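Local coordinates for protein transcriptional regulator, GntR family (Ralstonia eutropha, PDB 3IHU) that probably binds DNA as a transcription factor of the GntR family, joining a winged helix-turn-helix domain to a helical FCD domain, at residues A[85-88]-A[89-93]; A[211-214]-A[215-219]. One frame throughout, in Å; residues are numbered along the deposited sequence.

Interaction 1 (A[85-88]-A[89-93]); sequences QETL and DVLDV
Gln85 reaches one turn along the helix to Asp89, its amide NE2 donating to carboxylate OD1 over 2.8 Å. With CG anti to the backbone N, the bend at chi2 (59°) swings the amide along the helix toward the next turn instead of letting it run straight out. The carboxylate oxygen lies almost in the amide plane, yet NE2 meets it from above the carboxylate plane, the two flat groups being turned 51° apart. The N-H...O angle of 136° makes this a bent bond on an exposed face. Directly beneath it, the backbone N of Asp89 donates to Gln85 O, so one pair of residues is tied twice.

Three further i to i+4 backbone bonds continue the ladder: Val90 N to Glu86 O, Leu91 N to Thr87 O at 2.9 Å, and Asp92 N to Leu88 O at 3.0 Å. Leu88 O has a second donor in a water, 2.6 Å from it, that also donates to Asp92 OD1 at 2.8 Å and so bridges the carbonyl to the side chain.

All this is the first turns of helix 84-105, the long helix that follows the small antiparallel sheet of the GntR-type winged helix-turn-helix and contributes to the helical FCD fold. Near its start Glu86 OE1 accepts from Ser83 N, while Thr87 OG1 bonds to Ser83 O.

Apolar contacts fill the buried side. Thr87 and Leu91 point the same way, lying side by side with methyl CG2 of Thr87 4.0 Å from CD1 of Leu91. Leu88 CD2 approaches that same CD1 of Leu91 at 4.3 Å. Leu91 also rests on Met166 and, with Leu88, on helix 198-219; Val90 and Thr87 pack against Leu82 and Val169.

Interaction 2 (A[211-214]-A[215-219]); sequences NVRG and AILDR
Val212 holds CG1 anti to its backbone N (chi1 175°), while Ile216 turns CG1 away from its own carbonyl carbon (chi1 -70°) and back toward the preceding turn; the two chains therefore run side by side, and Val212 CG1 meets Ile216 CD1 at 4.0 Å. The same pairing recurs one residue on. Arg213 extends through chi1 and chi2, so its methylene CG lies alongside Leu217, 4.0 Å from CD1 of that leucine, before a bend at chi3 carries the guanidinium off to a salt bridge between NH2 and Glu95.

Beneath the side chains, four backbone bonds of the i to i+4 pattern hold the turns: Ala215 N to Asn211 O, Ile216 N to Val212 O at 3.0 Å, Leu217 N to Arg213 O at 2.9 Å and Asp218 N to Gly214 O. The Leu217 bond is fairly straight, with an N-H...O angle of 165°. Asp218 folds its carboxylate back over the Gly214 carbonyl, bringing OD1 within 3.2 Å of Gly214 O; both are acceptors, so this is no bond.

These are the closing turns of helix 198-219 in the FCD domain. Val212 packs on Leu91 of helix 84-105 and on Met181 of helix 179-195, Ile216 touches His173, and Asn211 ND2 bonds to Asp185 of helix 179-195.

Interactions 1 and 2 lie on two helices that pack against each other, 84-105 and 198-219, with centres about 12 Å apart, so the opening turns of one helix meet the closing turns of the other. Leu88 sits at the junction: its CD2 is 3.8 Å from Arg213 CG and 4.0 Å from Leu217 CD2, joining the arginine-leucine pair of interaction 2 to the leucines of interaction 1. At the polar margin, Arg213 NH2 lies 3.3 Å from Asp92 OD1, a long and weak ion pair; the same carboxylate oxygen takes the bridging water of interaction 1. Neither contact includes a bound ligand.

Interaction 1 (A[85-88]-A[89-93])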
ATOM      1  N   GLN A  85     -18.141   6.697   2.295  1.00 16.54           N
ATOM      2  CA  GLN A  85     -18.628   5.744   1.287  1.00 17.36           C
ATOM      3  C   GLN A  85     -17.487   5.445   0.304  1.00 16.35           C
ATOM      4  O   GLN A  85     -17.345   4.313  -0.151  1.00 15.70           O
ATOM      5  CB  GLN A  85     -19.807   6.313   0.500  1.00 18.24           C
ATOM      6  CG  GLN A  85     -20.370   5.339  -0.533  1.00 22.05           C
ATOM      7  CD  GLN A  85     -20.837   4.061   0.129  1.00 27.46           C
ATOM      8  OE1 GLN A  85     -21.662   4.110   1.047  1.00 30.13           O
ATOM      9  NE2 GLN A  85     -20.251   2.917  -0.268  1.00 28.39           N
ATOM     10  N   GLU A  86     -16.698   6.469  -0.018  1.00 15.16           N
ATOM     11  CA  GLU A  86     -15.641   6.291  -0.982  1.00 16.47           C
ATOM     12  C   GLU A  86     -14.561   5.364  -0.369  1.00 16.24           C
ATOM     13  O   GLU A  86     -14.000   4.535  -1.056  1.00 14.96           O
ATOM     14  CB  GLU A  86     -15.010   7.596  -1.431  1.00 16.13           C
ATOM     15  CG  GLU A  86     -15.873   8.436  -2.401  1.00 20.15           C
ATOM     16  CD  GLU A  86     -15.332   9.867  -2.595  1.00 23.09           C
ATOM     17  OE1 GLU A  86     -14.632  10.424  -1.705  1.00 22.84           O
ATOM     18  OE2 GLU A  86     -15.613  10.447  -3.661  1.00 27.27           O
ATOM     19  N   THR A  87     -14.302   5.529   0.926  1.00 15.60           N
ATOM     20  CA  THR A  87     -13.369   4.656   1.634  1.00 14.88           C
ATOM     21  C   THR A  87     -13.865   3.217   1.639  1.00 14.35           C
ATOM     22  O   THR A  87     -13.118   2.273   1.360  1.00 15.11           O
ATOM     23  CB  THR A  87     -13.147   5.204   3.088  1.00 14.78           C
ATOM     24  OG1 THR A  87     -12.558   6.506   2.998  1.00 15.50           O
ATOM     25  CG2 THR A  87     -12.269   4.281   3.870  1.00 15.14           C
ATOM     26  N   LEU A  88     -15.123   3.024   1.975  1.00 14.96           N
ATOM     27  CA  LEU A  88     -15.681   1.690   2.007  1.00 15.94           C
ATOM     28  C   LEU A  88     -15.609   1.018   0.613  1.00 16.46           C
ATOM     29  O   LEU A  88     -15.371  -0.182   0.499  1.00 14.66           O
ATOM     30  CB  LEU A  88     -17.103   1.713   2.506  1.00 15.22           C
ATOM     31  CG  LEU A  88     -17.258   2.092   3.997  1.00 17.11           C
ATOM     32  CD1 LEU A  88     -18.749   2.296   4.337  1.00 17.50           C
ATOM     33  CD2 LEU A  88     -16.591   1.013   4.888  1.00 17.38           C
ATOM     34  N   ASP A  89     -15.816   1.823  -0.430  1.00 17.11           N
ATOM     35  CA  ASP A  89     -15.751   1.317  -1.817  1.00 16.68           C
ATOM     36  C   ASP A  89     -14.319   0.924  -2.176  1.00 16.51           C
ATOM     37  O   ASP A  89     -14.111  -0.123  -2.787  1.00 15.99           O
ATOM     38  CB  ASP A  89     -16.362   2.332  -2.810  1.00 16.66           C
ATOM     39  CG  ASP A  89     -17.895   2.382  -2.768  1.00 18.16           C
ATOM     40  OD1 ASP A  89     -18.569   1.570  -2.074  1.00 22.31           O
ATOM     41  OD2 ASP A  89     -18.452   3.269  -3.459  1.00 20.44           O
ATOM     42  N   VAL A  90     -13.315   1.730  -1.775  1.00 15.99           N
ATOM     43  CA  VAL A  90     -11.956   1.358  -1.931  1.00 15.81           C
ATOM     44  C   VAL A  90     -11.617   0.028  -1.166  1.00 16.38           C
ATOM     45  O   VAL A  90     -10.932  -0.840  -1.668  1.00 16.42           O
ATOM     46  CB  VAL A  90     -11.002   2.485  -1.480  1.00 16.69           C
ATOM     47  CG1 VAL A  90      -9.575   1.956  -1.275  1.00 14.64           C
ATOM     48  CG2 VAL A  90     -11.067   3.685  -2.440  1.00 14.61           C
ATOM     49  N   LEU A  91     -12.053  -0.098   0.070  1.00 16.51           N
ATOM     50  CA  LEU A  91     -11.778  -1.300   0.848  1.00 15.40           C
ATOM     51  C   LEU A  91     -12.434  -2.526   0.209  1.00 14.66           C
ATOM     52  O   LEU A  91     -11.944  -3.605   0.298  1.00 14.15           O
ATOM     53  CB  LEU A  91     -12.294  -1.111   2.261  1.00 15.42           C
ATOM     54  CG  LEU A  91     -11.577  -0.053   3.116  1.00 15.16           C
ATOM     55  CD1 LEU A  91     -12.427   0.260   4.327  1.00 16.56           C
ATOM     56  CD2 LEU A  91     -10.158  -0.573   3.497  1.00 16.86           C
ATOM     57  N   ASP A  92     -13.559  -2.334  -0.457  1.00 15.12           N
ATOM     58  CA  ASP A  92     -14.257  -3.444  -1.129  1.00 15.73           C
ATOM     59  C   ASP A  92     -13.346  -4.061  -2.213  1.00 15.87           C
ATOM     60  O   ASP A  92     -13.211  -5.301  -2.315  1.00 17.01           O
ATOM     61  CB  ASP A  92     -15.574  -2.958  -1.764  1.00 15.94           C
ATOM     62  CG  ASP A  92     -16.768  -3.075  -0.828  1.00 19.46           C
ATOM     63  OD1 ASP A  92     -16.626  -3.756   0.197  1.00 22.65           O
ATOM     64  OD2 ASP A  92     -17.861  -2.522  -1.156  1.00 22.56           O
ATOM     65  N   VAL A  93     -12.712  -3.199  -2.997  1.00 14.40           N
ATOM     66  CA  VAL A  93     -11.752  -3.638  -3.982  1.00 15.28           C
ATOM     67  C   VAL A  93     -10.418  -4.174  -3.342  1.00 15.84           C
ATOM     68  O   VAL A  93      -9.944  -5.217  -3.733  1.00 14.27           O
ATOM     69  CB  VAL A  93     -11.386  -2.486  -4.920  1.00 15.26           C
ATOM     70  CG1 VAL A  93     -10.234  -2.874  -5.821  1.00 15.72           C
ATOM     71  CG2 VAL A  93     -12.658  -2.045  -5.755  1.00 19.01           C
TER
HETATM   72  O   HOH W   1     -16.184  -1.910   2.322  1.00 24.03           O

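Interaction 2 (A[211-214]-A[215-219])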
ATOM      1  N   ASN A 211     -10.590  -6.502   8.655  1.00 17.92           N
ATOM      2  CA  ASN A 211     -10.199  -5.906   9.961  1.00 18.91           C
ATOM      3  C   ASN A 211     -10.005  -4.438   9.888  1.00 18.76           C
ATOM      4  O   ASN A 211     -10.472  -3.731  10.773  1.00 19.06           O
ATOM      5  CB  ASN A 211      -8.917  -6.540  10.547  1.00 18.87           C
ATOM      6  CG  ASN A 211      -9.138  -7.960  11.013  1.00 21.86           C
ATOM      7  OD1 ASN A 211     -10.273  -8.372  11.234  1.00 25.19           O
ATOM      8  ND2 ASN A 211      -8.053  -8.729  11.157  1.00 25.01           N
ATOM      9  N   VAL A 212      -9.340  -3.956   8.828  1.00 17.78           N
ATOM     10  CA  VAL A 212      -9.225  -2.533   8.608  1.00 17.77           C
ATOM     11  C   VAL A 212     -10.619  -1.851   8.498  1.00 16.90           C
ATOM     12  O   VAL A 212     -10.875  -0.858   9.171  1.00 15.69           O
ATOM     13  CB  VAL A 212      -8.325  -2.221   7.397  1.00 18.93           C
ATOM     14  CG1 VAL A 212      -8.293  -0.736   7.091  1.00 17.92           C
ATOM     15  CG2 VAL A 212      -6.926  -2.815   7.622  1.00 16.30           C
ATOM     16  N   ARG A 213     -11.524  -2.417   7.706  1.00 16.34           N
ATOM     17  CA  ARG A 213     -12.882  -1.871   7.568  1.00 17.01           C
ATOM     18  C   ARG A 213     -13.603  -1.814   8.926  1.00 17.30           C
ATOM     19  O   ARG A 213     -14.142  -0.787   9.298  1.00 18.12           O
ATOM     20  CB  ARG A 213     -13.726  -2.715   6.613  1.00 17.00           C
ATOM     21  CG  ARG A 213     -15.165  -2.142   6.404  1.00 18.71           C
ATOM     22  CD  ARG A 213     -16.085  -3.128   5.725  1.00 20.66           C
ATOM     23  NE  ARG A 213     -15.606  -3.312   4.385  1.00 24.02           N
ATOM     24  CZ  ARG A 213     -14.954  -4.370   3.903  1.00 29.13           C
ATOM     25  NH1 ARG A 213     -14.717  -5.458   4.645  1.00 29.63           N
ATOM     26  NH2 ARG A 213     -14.525  -4.340   2.624  1.00 27.32           N
ATOM     27  N   GLY A 214     -13.588  -2.913   9.652  1.00 17.18           N
ATOM     28  CA  GLY A 214     -14.089  -2.965  11.016  1.00 18.41           C
ATOM     29  C   GLY A 214     -13.544  -1.877  11.922  1.00 18.55           C
ATOM     30  O   GLY A 214     -14.309  -1.198  12.594  1.00 19.42           O
ATOM     31  N   ALA A 215     -12.237  -1.643  11.901  1.00 18.98           N
ATOM     32  CA  ALA A 215     -11.681  -0.618  12.769  1.00 19.18           C
ATOM     33  C   ALA A 215     -12.214   0.766  12.385  1.00 20.25           C
ATOM     34  O   ALA A 215     -12.507   1.604  13.252  1.00 19.82           O
ATOM     35  CB  ALA A 215     -10.118  -0.628  12.717  1.00 18.09           C
ATOM     36  N   ILE A 216     -12.288   1.034  11.085  1.00 21.13           N
ATOM     37  CA  ILE A 216     -12.740   2.350  10.613  1.00 21.62           C
ATOM     38  C   ILE A 216     -14.190   2.540  11.000  1.00 22.21           C
ATOM     39  O   ILE A 216     -14.548   3.591  11.531  1.00 22.46           O
ATOM     40  CB  ILE A 216     -12.532   2.532   9.080  1.00 20.91           C
ATOM     41  CG1 ILE A 216     -11.042   2.644   8.791  1.00 20.13           C
ATOM     42  CG2 ILE A 216     -13.288   3.753   8.566  1.00 21.39           C
ATOM     43  CD1 ILE A 216     -10.603   2.512   7.368  1.00 18.52           C
ATOM     44  N   LEU A 217     -15.018   1.522  10.781  1.00 23.91           N
ATOM     45  CA  LEU A 217     -16.426   1.654  11.071  1.00 26.68           C
ATOM     46  C   LEU A 217     -16.655   1.811  12.574  1.00 29.43           C
ATOM     47  O   LEU A 217     -17.538   2.557  12.991  1.00 30.43           O
ATOM     48  CB  LEU A 217     -17.233   0.479  10.528  1.00 26.64           C
ATOM     49  CG  LEU A 217     -17.437   0.466   9.002  1.00 26.25           C
ATOM     50  CD1 LEU A 217     -18.241  -0.804   8.603  1.00 21.91           C
ATOM     51  CD2 LEU A 217     -18.133   1.755   8.533  1.00 25.00           C
ATOM     52  N   ASP A 218     -15.851   1.127  13.383  1.00 32.13           N
ATOM     53  CA  ASP A 218     -15.967   1.217  14.854  1.00 34.04           C
ATOM     54  C   ASP A 218     -15.795   2.620  15.398  1.00 35.58           C
ATOM     55  O   ASP A 218     -16.498   3.008  16.305  1.00 35.88           O
ATOM     56  CB  ASP A 218     -14.973   0.265  15.528  1.00 34.26           C
ATOM     57  CG  ASP A 218     -15.448  -1.180  15.480  1.00 35.61           C
ATOM     58  OD1 ASP A 218     -16.532  -1.432  14.924  1.00 39.08           O
ATOM     59  OD2 ASP A 218     -14.745  -2.077  15.974  1.00 39.20           O
ATOM     60  N   ARG A 219     -14.898   3.401  14.832  1.00 37.67           N
ATOM     61  CA  ARG A 219     -14.780   4.802  15.265  1.00 40.02           C
ATOM     62  C   ARG A 219     -16.066   5.630  15.075  1.00 41.66           C
ATOM     63  O   ARG A 219     -16.414   6.473  15.927  1.00 42.76           O
ATOM     64  CB  ARG A 219     -13.634   5.468  14.543  1.00 39.84           C
ATOM     65  CG  ARG A 219     -12.304   4.845  14.918  1.00 41.19           C
ATOM     66  CD  ARG A 219     -11.290   5.189  13.882  1.00 44.07           C
ATOM     67  NE  ARG A 219      -9.966   4.604  14.114  1.00 45.64           N
ATOM     68  CZ  ARG A 219      -9.005   4.561  13.188  1.00 46.11           C
ATOM     69  NH1 ARG A 219      -9.241   5.053  11.978  1.00 45.45           N
ATOM     70  NH2 ARG A 219      -7.808   4.030  13.464  1.00 45.53           N
TER